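Local coordinates for allantoin racemase (Pseudomonas fluorescens, PDB 5LG5), which catalyses the racemisation of allantoin and, as in other HyuE-family racemases, probably that of further 5-monosubstituted hydantoins, at residues E[32-40]-E[55-64]; E[157-168]-E[186-196]. All coordinates share one frame; numbering follows the deposited sequence.

In the fold
The two contacts lie beside two parallel sheets of the same 2-1-3-4 strand order, on opposite sides of the chain's centre, with their own centres 31 Å apart and nearest atoms about 15 Å apart. Interaction 1 joins an edge strand and the loop after it to a helix; interaction 2 joins two successive helices covering the other sheet. Interaction 1 is the more buried, seven of its thirteen touching residues being buried and one exposed, whereas interaction 2, with five buried and four exposed, lies nearer the surface. In 32-40 with 55-64, a bridging water and flat groups laid over one another do much of the work. In 157-168 with 186-196, aliphatic side chains interlock, and an arginine lies along the exposed border.

Interaction 1 of 2, residues E[32-40]-E[55-64]; sequences IVGLTPYFG and IAVMDRVMAY
Tyr38 N, Ala56 O and Asp59 OD1 meet at one water, which ties the loop after the strand to the helix. It accepts from Tyr38 N at 2.7 Å. It then donates to Ala56 O at 2.8 Å and to Asp59 OD1, also at 2.8 Å, so a carboxylate suits this place as a second acceptor beside a main-chain carbonyl. Next to this bridge Arg60 lies across Tyr38. Its CG stands anti to the backbone N (chi1 -167°) and the chain then bends at chi2, bringing CD over the ring centre, 3.6 Å from the centroid of the Tyr38 ring in a CH-pi contact. Farther out the guanidinium runs nearly parallel to the ring, the planes 15° apart, with Tyr38 OH over one face. Leu35 covers the opposite face, its CD2 3.6 Å from Arg60 NH2, so the flat cation is layered between an aromatic and an aliphatic group. With an alanine in place of Arg60, the Tyr38 ring would probably lose the cover on this face and be freer to turn, while Leu35 would face a gap. The helix, 47-63, is the connection of a beta-alpha-beta crossover: it leads from edge strand 31-35 past strand 2-7 to strand 70-74. Small residues let the loop come close. Ala63 CB meets the Tyr38 ring edge, 3.6 Å from CE1, and Ala56 CB sits over the face of Phe39, 3.9 Å from the ring centroid, while also touching Pro37. Ile55 CG2 borders the same phenyl ring in its plane, and Trp236 of a second subunit packs on Phe39 too. Toward the strand, Tyr64 lays its ring beside Val33 and Leu35, with Leu35 CD1 4.0 Å from Tyr64 CD1.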
loop_
_atom_site.group_PDB
_atom_site.type_symbol
_atom_site.label_atom_id
_atom_site.label_comp_id
_atom_site.label_asym_id
_atom_site.label_seq_id
_atom_site.Cartn_x
_atom_site.Cartn_y
_atom_site.Cartn_z
ATOM N N ILE E 32 -39.933 4.406 2.032
ATOM C CA ILE E 32 -38.830 5.280 2.390
ATOM C C ILE E 32 -39.263 6.265 3.468
ATOM O O ILE E 32 -40.262 6.961 3.325
ATOM C CB ILE E 32 -38.341 6.098 1.174
ATOM C CG1 ILE E 32 -37.815 5.173 0.069
ATOM C CG2 ILE E 32 -37.268 7.082 1.600
ATOM C CD1 ILE E 32 -36.633 4.294 0.501
ATOM N N VAL E 33 -38.518 6.319 4.563
ATOM C CA VAL E 33 -38.766 7.353 5.555
ATOM C C VAL E 33 -37.569 8.269 5.712
ATOM O O VAL E 33 -36.524 7.870 6.217
ATOM C CB VAL E 33 -39.125 6.752 6.901
ATOM C CG1 VAL E 33 -39.362 7.858 7.904
ATOM C CG2 VAL E 33 -40.358 5.866 6.749
ATOM N N GLY E 34 -37.727 9.510 5.280
ATOM C CA GLY E 34 -36.658 10.484 5.387
ATOM C C GLY E 34 -36.614 11.134 6.749
ATOM O O GLY E 34 -37.623 11.653 7.229
ATOM N N LEU E 35 -35.445 11.106 7.386
ATOM C CA LEU E 35 -35.300 11.698 8.715
ATOM C C LEU E 35 -34.283 12.828 8.726
ATOM O O LEU E 35 -33.223 12.738 8.100
ATOM C CB LEU E 35 -34.910 10.635 9.738
ATOM C CG LEU E 35 -35.874 9.466 9.916
ATOM C CD1 LEU E 35 -35.322 8.528 10.958
ATOM C CD2 LEU E 35 -37.267 9.988 10.323
ATOM N N THR E 36 -34.618 13.894 9.446
ATOM C CA THR E 36 -33.701 15.002 9.681
ATOM C C THR E 36 -33.283 14.942 11.144
ATOM O O THR E 36 -34.137 14.835 12.020
ATOM C CB THR E 36 -34.378 16.354 9.385
ATOM O OG1 THR E 36 -34.889 16.351 8.041
ATOM C CG2 THR E 36 -33.382 17.503 9.551
ATOM N N PRO E 37 -31.966 14.983 11.422
ATOM C CA PRO E 37 -31.507 14.908 12.819
ATOM C C PRO E 37 -32.064 16.051 13.660
ATOM O O PRO E 37 -32.374 17.094 13.090
ATOM C CB PRO E 37 -29.983 15.064 12.697
ATOM C CG PRO E 37 -29.665 14.600 11.302
ATOM C CD PRO E 37 -30.845 15.052 10.471
ATOM N N TYR E 38 -32.165 15.870 14.976
ATOM C CA TYR E 38 -32.743 16.896 15.842
ATOM C C TYR E 38 -31.759 18.033 16.089
ATOM O O TYR E 38 -32.146 19.109 16.554
ATOM C CB TYR E 38 -33.157 16.302 17.187
ATOM C CG TYR E 38 -34.272 15.294 17.116
ATOM C CD1 TYR E 38 -34.253 14.168 17.927
ATOM C CD2 TYR E 38 -35.347 15.466 16.252
ATOM C CE1 TYR E 38 -35.264 13.238 17.881
ATOM C CE2 TYR E 38 -36.372 14.529 16.194
ATOM C CZ TYR E 38 -36.320 13.422 17.015
ATOM O OH TYR E 38 -37.318 12.478 16.980
ATOM N N PHE E 39 -30.481 17.786 15.805
ATOM C CA PHE E 39 -29.465 18.830 15.930
ATOM C C PHE E 39 -28.336 18.641 14.919
ATOM O O PHE E 39 -28.337 17.676 14.138
ATOM C CB PHE E 39 -28.918 18.912 17.353
ATOM C CG PHE E 39 -28.220 17.669 17.807
ATOM C CD1 PHE E 39 -28.938 16.607 18.338
ATOM C CD2 PHE E 39 -26.835 17.569 17.712
ATOM C CE1 PHE E 39 -28.292 15.457 18.767
ATOM C CE2 PHE E 39 -26.173 16.427 18.140
ATOM C CZ PHE E 39 -26.903 15.366 18.667
ATOM N N GLY E 40 -27.389 19.577 14.927
ATOM C CA GLY E 40 -26.284 19.569 13.981
ATOM C C GLY E 40 -26.252 20.795 13.086
ATOM O O GLY E 40 -27.043 21.725 13.269
ATOM N N ILE E 55 -23.115 11.878 15.660
ATOM C CA ILE E 55 -23.900 11.696 16.878
ATOM C C ILE E 55 -25.350 12.058 16.658
ATOM O O ILE E 55 -26.251 11.392 17.159
ATOM C CB ILE E 55 -23.350 12.562 18.037
ATOM C CG1 ILE E 55 -21.977 12.061 18.436
ATOM C CG2 ILE E 55 -24.251 12.458 19.256
ATOM C CD1 ILE E 55 -22.008 10.572 18.675
ATOM N N ALA E 56 -25.560 13.143 15.922
ATOM C CA ALA E 56 -26.908 13.600 15.599
ATOM C C ALA E 56 -27.694 12.523 14.874
ATOM O O ALA E 56 -28.850 12.269 15.206
ATOM C CB ALA E 56 -26.843 14.866 14.761
ATOM N N VAL E 57 -27.061 11.894 13.882
ATOM C CA VAL E 57 -27.719 10.859 13.088
ATOM C C VAL E 57 -28.042 9.647 13.954
ATOM O O VAL E 57 -29.147 9.105 13.909
ATOM C CB VAL E 57 -26.848 10.450 11.859
ATOM C CG1 VAL E 57 -27.347 9.149 11.235
ATOM C CG2 VAL E 57 -26.824 11.580 10.815
ATOM N N MET E 58 -27.063 9.226 14.748
ATOM C CA MET E 58 -27.258 8.117 15.677
ATOM C C MET E 58 -28.413 8.399 16.635
ATOM O O MET E 58 -29.296 7.563 16.842
ATOM C CB MET E 58 -25.963 7.851 16.457
ATOM C CG MET E 58 -24.898 7.092 15.676
ATOM S SD MET E 58 -23.425 6.765 16.680
ATOM C CE MET E 58 -22.320 7.938 15.917
ATOM N N ASP E 59 -28.405 9.603 17.186
ATOM C CA ASP E 59 -29.484 10.082 18.047
ATOM C C ASP E 59 -30.858 9.999 17.356
ATOM O O ASP E 59 -31.827 9.459 17.901
ATOM C CB ASP E 59 -29.172 11.527 18.467
ATOM C CG ASP E 59 -30.265 12.140 19.339
ATOM O OD1 ASP E 59 -30.947 13.101 18.898
ATOM O OD2 ASP E 59 -30.416 11.666 20.478
ATOM N N ARG E 60 -30.919 10.504 16.129
ATOM C CA ARG E 60 -32.174 10.569 15.370
ATOM C C ARG E 60 -32.740 9.189 15.076
ATOM O O ARG E 60 -33.949 8.962 15.131
ATOM C CB ARG E 60 -31.954 11.325 14.058
ATOM C CG ARG E 60 -33.229 11.732 13.316
ATOM C CD ARG E 60 -34.207 12.483 14.213
ATOM N NE ARG E 60 -35.591 12.446 13.731
ATOM C CZ ARG E 60 -36.466 11.469 13.961
ATOM N NH1 ARG E 60 -36.115 10.388 14.647
ATOM N NH2 ARG E 60 -37.696 11.570 13.482
ATOM N N VAL E 61 -31.852 8.271 14.734
ATOM C CA VAL E 61 -32.253 6.916 14.403
ATOM C C VAL E 61 -32.727 6.162 15.647
ATOM O O VAL E 61 -33.721 5.431 15.605
ATOM C CB VAL E 61 -31.105 6.172 13.679
ATOM C CG1 VAL E 61 -31.417 4.678 13.542
ATOM C CG2 VAL E 61 -30.831 6.845 12.314
ATOM N N MET E 62 -32.004 6.340 16.744
ATOM C CA MET E 62 -32.383 5.718 18.017
ATOM C C MET E 62 -33.713 6.265 18.539
ATOM O O MET E 62 -34.475 5.556 19.188
ATOM C CB MET E 62 -31.282 5.905 19.066
ATOM C CG MET E 62 -29.994 5.115 18.784
ATOM S SD MET E 62 -30.250 3.357 18.461
ATOM C CE MET E 62 -30.154 3.360 16.706
ATOM N N ALA E 63 -33.966 7.539 18.283
ATOM C CA ALA E 63 -35.247 8.159 18.637
ATOM C C ALA E 63 -36.431 7.686 17.794
ATOM O O ALA E 63 -37.578 7.910 18.171
ATOM C CB ALA E 63 -35.133 9.676 18.573
ATOM N N TYR E 64 -36.163 7.069 16.643
ATOM C CA TYR E 64 -37.238 6.579 15.771
ATOM C C TYR E 64 -37.927 5.365 16.393
ATOM O O TYR E 64 -37.287 4.324 16.602
ATOM C CB TYR E 64 -36.724 6.241 14.373
ATOM C CG TYR E 64 -37.819 5.969 13.370
ATOM C CD1 TYR E 64 -38.527 7.019 12.786
ATOM C CD2 TYR E 64 -38.169 4.674 13.027
ATOM C CE1 TYR E 64 -39.530 6.778 11.861
ATOM C CE2 TYR E 64 -39.175 4.422 12.104
ATOM C CZ TYR E 64 -39.849 5.483 11.529
ATOM O OH TYR E 64 -40.844 5.247 10.615
HETATM O O HOH W 1 -30.682 14.081 16.251
#

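Interaction 2 of 2, residues E[157-168]-E[186-196]; sequences MEAIVRQAELAI and LDEQIRQRTGV
Met157 reaches from its helix across to the start of the other, meeting Arg193, Ile190, Leu186 and Gln189 in turn. CB and CG lie beside NH1 of the Arg193 guanidinium. SD comes next, 3.8 Å from Ile190 CG1. At the tip, CE presses on Leu186 CG at 3.4 Å, tighter than usual for two carbons, and also brushes Gln189 CB. With CG anti to the backbone N (chi1 170°) and bends at both following torsions, the side chain curls over Ile190, a path that suits a long, unbranched thioether able to bend twice. Ile190 itself is a knob in a hole formed by Met157, Ile160, Val161 and Ala164, its CD1 reaching Ile160 CG2 at 3.6 Å. The short helix axes cross at -49° and approach to 10.1 Å. The two helices serve consecutive crossovers of one parallel sheet: helix 153-171 leads into strand 175-179, the chain leaves that strand for helix 187-194, and Ala164 and Ile190 both rest on the strand. Farther along, Thr194 packs against Ala164 and Ile168. Its OG1 donates to Ile190 O at 2.6 Å, from 37° out of the carbonyl plane, which satisfies the hydroxyl within its own helix and turns CG2 toward Ala164. Ile168 CD1 covers Thr194, 3.7 Å from its CB, and reaches Val196, which also packs on Ile222 of a third subunit. Along the exposed border, Val161 CG2 lies over the Arg193 guanidinium, 3.4 Å from NE. A salt bridge from Glu158 to NH2 of the same arginine is modelled too short for its geometry to be trusted.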
loop_
_atom_site.group_PDB
_atom_site.type_symbol
_atom_site.label_atom_id
_atom_site.label_comp_id
_atom_site.label_asym_id
_atom_site.label_seq_id
_atom_site.Cartn_x
_atom_site.Cartn_y
_atom_site.Cartn_z
ATOM N N MET E 157 -24.476 23.304 -11.080
ATOM C CA MET E 157 -24.439 22.218 -12.039
ATOM C C MET E 157 -23.224 22.348 -12.964
ATOM O O MET E 157 -22.526 21.370 -13.243
ATOM C CB MET E 157 -25.753 22.196 -12.820
ATOM C CG MET E 157 -25.767 21.272 -14.014
ATOM S SD MET E 157 -25.489 19.521 -13.682
ATOM C CE MET E 157 -26.874 19.177 -12.607
ATOM N N GLU E 158 -22.975 23.559 -13.444
ATOM C CA GLU E 158 -21.822 23.799 -14.296
ATOM C C GLU E 158 -20.489 23.516 -13.596
ATOM O O GLU E 158 -19.590 22.917 -14.191
ATOM C CB GLU E 158 -21.857 25.232 -14.835
ATOM C CG GLU E 158 -20.938 25.473 -16.013
ATOM C CD GLU E 158 -21.114 24.482 -17.157
ATOM O OE1 GLU E 158 -22.262 24.096 -17.473
ATOM O OE2 GLU E 158 -20.087 24.094 -17.754
ATOM N N ALA E 159 -20.359 23.941 -12.344
ATOM C CA ALA E 159 -19.129 23.708 -11.590
ATOM C C ALA E 159 -18.887 22.211 -11.389
ATOM O O ALA E 159 -17.748 21.737 -11.462
ATOM C CB ALA E 159 -19.183 24.422 -10.253
ATOM N N ILE E 160 -19.967 21.476 -11.137
ATOM C CA ILE E 160 -19.889 20.038 -10.967
ATOM C C ILE E 160 -19.480 19.405 -12.299
ATOM O O ILE E 160 -18.539 18.605 -12.350
ATOM C CB ILE E 160 -21.237 19.450 -10.487
ATOM C CG1 ILE E 160 -21.610 19.978 -9.103
ATOM C CG2 ILE E 160 -21.210 17.921 -10.500
ATOM C CD1 ILE E 160 -23.012 19.563 -8.657
ATOM N N VAL E 161 -20.154 19.798 -13.384
ATOM C CA VAL E 161 -19.815 19.269 -14.710
ATOM C C VAL E 161 -18.359 19.514 -15.064
ATOM O O VAL E 161 -17.694 18.599 -15.566
ATOM C CB VAL E 161 -20.768 19.802 -15.846
ATOM C CG1 VAL E 161 -20.243 19.477 -17.246
ATOM C CG2 VAL E 161 -22.195 19.275 -15.658
ATOM N N ARG E 162 -17.838 20.702 -14.753
ATOM C CA ARG E 162 -16.432 20.979 -15.064
ATOM C C ARG E 162 -15.489 20.031 -14.343
ATOM O O ARG E 162 -14.531 19.550 -14.943
ATOM C CB ARG E 162 -16.012 22.434 -14.787
ATOM C CG ARG E 162 -14.496 22.631 -15.078
ATOM C CD ARG E 162 -13.951 24.077 -15.046
ATOM N NE ARG E 162 -14.025 24.728 -13.740
ATOM C CZ ARG E 162 -14.986 25.583 -13.390
ATOM N NH1 ARG E 162 -15.932 25.897 -14.266
ATOM N NH2 ARG E 162 -14.995 26.135 -12.180
ATOM N N GLN E 163 -15.751 19.764 -13.064
ATOM C CA GLN E 163 -14.898 18.840 -12.311
ATOM C C GLN E 163 -15.008 17.427 -12.854
ATOM O O GLN E 163 -14.014 16.715 -12.955
ATOM C CB GLN E 163 -15.233 18.866 -10.817
ATOM C CG GLN E 163 -14.891 20.185 -10.153
ATOM C CD GLN E 163 -13.467 20.596 -10.443
ATOM O OE1 GLN E 163 -12.551 19.769 -10.413
ATOM N NE2 GLN E 163 -13.271 21.873 -10.755
ATOM N N ALA E 164 -16.224 17.028 -13.217
ATOM C CA ALA E 164 -16.428 15.715 -13.818
ATOM C C ALA E 164 -15.643 15.589 -15.124
ATOM O O ALA E 164 -15.020 14.556 -15.393
ATOM C CB ALA E 164 -17.905 15.453 -14.047
ATOM N N GLU E 165 -15.671 16.643 -15.935
ATOM C CA GLU E 165 -14.933 16.636 -17.197
ATOM C C GLU E 165 -13.432 16.526 -16.949
ATOM O O GLU E 165 -12.727 15.800 -17.653
ATOM C CB GLU E 165 -15.283 17.875 -18.031
ATOM C CG GLU E 165 -16.694 17.814 -18.588
ATOM C CD GLU E 165 -17.113 19.082 -19.322
ATOM O OE1 GLU E 165 -16.526 20.160 -19.052
ATOM O OE2 GLU E 165 -18.056 18.995 -20.146
ATOM N N LEU E 166 -12.951 17.232 -15.929
ATOM C CA LEU E 166 -11.535 17.180 -15.587
ATOM C C LEU E 166 -11.156 15.801 -15.059
ATOM O O LEU E 166 -10.092 15.264 -15.378
ATOM C CB LEU E 166 -11.194 18.260 -14.556
ATOM C CG LEU E 166 -11.250 19.714 -15.027
ATOM C CD1 LEU E 166 -11.065 20.672 -13.855
ATOM C CD2 LEU E 166 -10.166 19.971 -16.082
ATOM N N ALA E 167 -12.043 15.229 -14.255
ATOM C CA ALA E 167 -11.814 13.906 -13.703
ATOM C C ALA E 167 -11.662 12.874 -14.821
ATOM O O ALA E 167 -10.743 12.048 -14.801
ATOM C CB ALA E 167 -12.952 13.530 -12.769
ATOM N N ILE E 168 -12.540 12.950 -15.814
ATOM C CA ILE E 168 -12.485 12.034 -16.949
ATOM C C ILE E 168 -11.209 12.245 -17.761
ATOM O O ILE E 168 -10.434 11.303 -18.004
ATOM C CB ILE E 168 -13.723 12.236 -17.859
ATOM C CG1 ILE E 168 -14.992 11.885 -17.093
ATOM C CG2 ILE E 168 -13.601 11.445 -19.152
ATOM C CD1 ILE E 168 -16.256 12.501 -17.676
ATOM N N LEU E 186 -29.134 14.449 -9.603
ATOM C CA LEU E 186 -28.486 15.337 -10.550
ATOM C C LEU E 186 -27.651 14.524 -11.547
ATOM O O LEU E 186 -27.027 15.084 -12.462
ATOM C CB LEU E 186 -27.621 16.352 -9.793
ATOM C CG LEU E 186 -28.072 17.815 -9.731
ATOM C CD1 LEU E 186 -29.589 17.944 -9.598
ATOM C CD2 LEU E 186 -27.377 18.541 -8.589
ATOM N N ASP E 187 -27.660 13.201 -11.366
ATOM C CA ASP E 187 -26.759 12.334 -12.110
ATOM C C ASP E 187 -27.055 12.339 -13.593
ATOM O O ASP E 187 -26.142 12.351 -14.421
ATOM C CB ASP E 187 -26.837 10.884 -11.647
ATOM C CG ASP E 187 -28.197 10.499 -11.107
ATOM O OD1 ASP E 187 -28.886 11.311 -10.433
ATOM O OD2 ASP E 187 -28.617 9.369 -11.436
ATOM N N GLU E 188 -28.343 12.327 -13.916
ATOM C CA GLU E 188 -28.772 12.152 -15.298
ATOM C C GLU E 188 -28.260 13.314 -16.157
ATOM O O GLU E 188 -27.741 13.110 -17.254
ATOM C CB GLU E 188 -30.301 11.980 -15.388
ATOM C CG GLU E 188 -30.837 10.619 -14.874
ATOM C CD GLU E 188 -30.894 10.485 -13.343
ATOM O OE1 GLU E 188 -31.227 9.377 -12.850
ATOM O OE2 GLU E 188 -30.613 11.474 -12.622
ATOM N N GLN E 189 -28.366 14.525 -15.631
ATOM C CA GLN E 189 -27.918 15.694 -16.370
ATOM C C GLN E 189 -26.401 15.661 -16.572
ATOM O O GLN E 189 -25.904 15.991 -17.652
ATOM C CB GLN E 189 -28.346 16.976 -15.640
ATOM C CG GLN E 189 -29.839 17.056 -15.341
ATOM C CD GLN E 189 -30.159 16.944 -13.861
ATOM O OE1 GLN E 189 -29.939 15.900 -13.242
ATOM N NE2 GLN E 189 -30.687 18.023 -13.283
ATOM N N ILE E 190 -25.670 15.269 -15.529
ATOM C CA ILE E 190 -24.205 15.144 -15.600
ATOM C C ILE E 190 -23.786 14.044 -16.570
ATOM O O ILE E 190 -22.816 14.206 -17.322
ATOM C CB ILE E 190 -23.594 14.897 -14.199
ATOM C CG1 ILE E 190 -23.944 16.059 -13.276
ATOM C CG2 ILE E 190 -22.082 14.735 -14.280
ATOM C CD1 ILE E 190 -23.744 15.749 -11.825
ATOM N N ARG E 191 -24.502 12.919 -16.534
ATOM C CA ARG E 191 -24.257 11.821 -17.476
ATOM C C ARG E 191 -24.380 12.308 -18.914
ATOM O O ARG E 191 -23.500 12.060 -19.747
ATOM C CB ARG E 191 -25.252 10.678 -17.263
ATOM C CG ARG E 191 -25.080 9.529 -18.260
ATOM C CD ARG E 191 -26.352 8.694 -18.334
ATOM N NE ARG E 191 -27.498 9.578 -18.555
ATOM C CZ ARG E 191 -28.682 9.450 -17.965
ATOM N NH1 ARG E 191 -28.906 8.447 -17.122
ATOM N NH2 ARG E 191 -29.651 10.322 -18.229
ATOM N N GLN E 192 -25.480 12.998 -19.196
ATOM C CA GLN E 192 -25.742 13.523 -20.531
ATOM C C GLN E 192 -24.655 14.502 -20.947
ATOM O O GLN E 192 -24.245 14.542 -22.104
ATOM C CB GLN E 192 -27.120 14.188 -20.590
ATOM C CG GLN E 192 -28.282 13.214 -20.709
ATOM C CD GLN E 192 -28.187 12.320 -21.945
ATOM O OE1 GLN E 192 -27.473 11.310 -21.951
ATOM N NE2 GLN E 192 -28.873 12.718 -23.015
ATOM N N ARG E 193 -24.181 15.271 -19.975
ATOM C CA ARG E 193 -23.192 16.309 -20.214
ATOM C C ARG E 193 -21.759 15.749 -20.304
ATOM O O ARG E 193 -20.894 16.379 -20.908
ATOM C CB ARG E 193 -23.341 17.402 -19.139
ATOM C CG ARG E 193 -24.567 18.316 -19.366
ATOM C CD ARG E 193 -24.892 19.247 -18.176
ATOM N NE ARG E 193 -24.170 20.529 -18.142
ATOM C CZ ARG E 193 -24.632 21.622 -17.531
ATOM N NH1 ARG E 193 -25.837 21.597 -16.973
ATOM N NH2 ARG E 193 -23.936 22.755 -17.531
ATOM N N THR E 194 -21.516 14.571 -19.720
ATOM C CA THR E 194 -20.173 13.951 -19.723
ATOM C C THR E 194 -19.993 12.717 -20.609
ATOM O O THR E 194 -18.886 12.437 -21.071
ATOM C CB THR E 194 -19.728 13.551 -18.296
ATOM O OG1 THR E 194 -20.702 12.665 -17.722
ATOM C CG2 THR E 194 -19.593 14.786 -17.423
ATOM N N GLY E 195 -21.065 11.953 -20.800
ATOM C CA GLY E 195 -20.990 10.707 -21.547
ATOM C C GLY E 195 -20.453 9.490 -20.800
ATOM O O GLY E 195 -20.064 8.498 -21.432
ATOM N N VAL E 196 -20.427 9.555 -19.467
ATOM C CA VAL E 196 -20.042 8.409 -18.626
ATOM C C VAL E 196 -21.143 8.103 -17.598
ATOM O O VAL E 196 -21.979 8.965 -17.328
ATOM C CB VAL E 196 -18.675 8.644 -17.924
ATOM C CG1 VAL E 196 -17.628 9.032 -18.941
ATOM C CG2 VAL E 196 -18.795 9.711 -16.840
#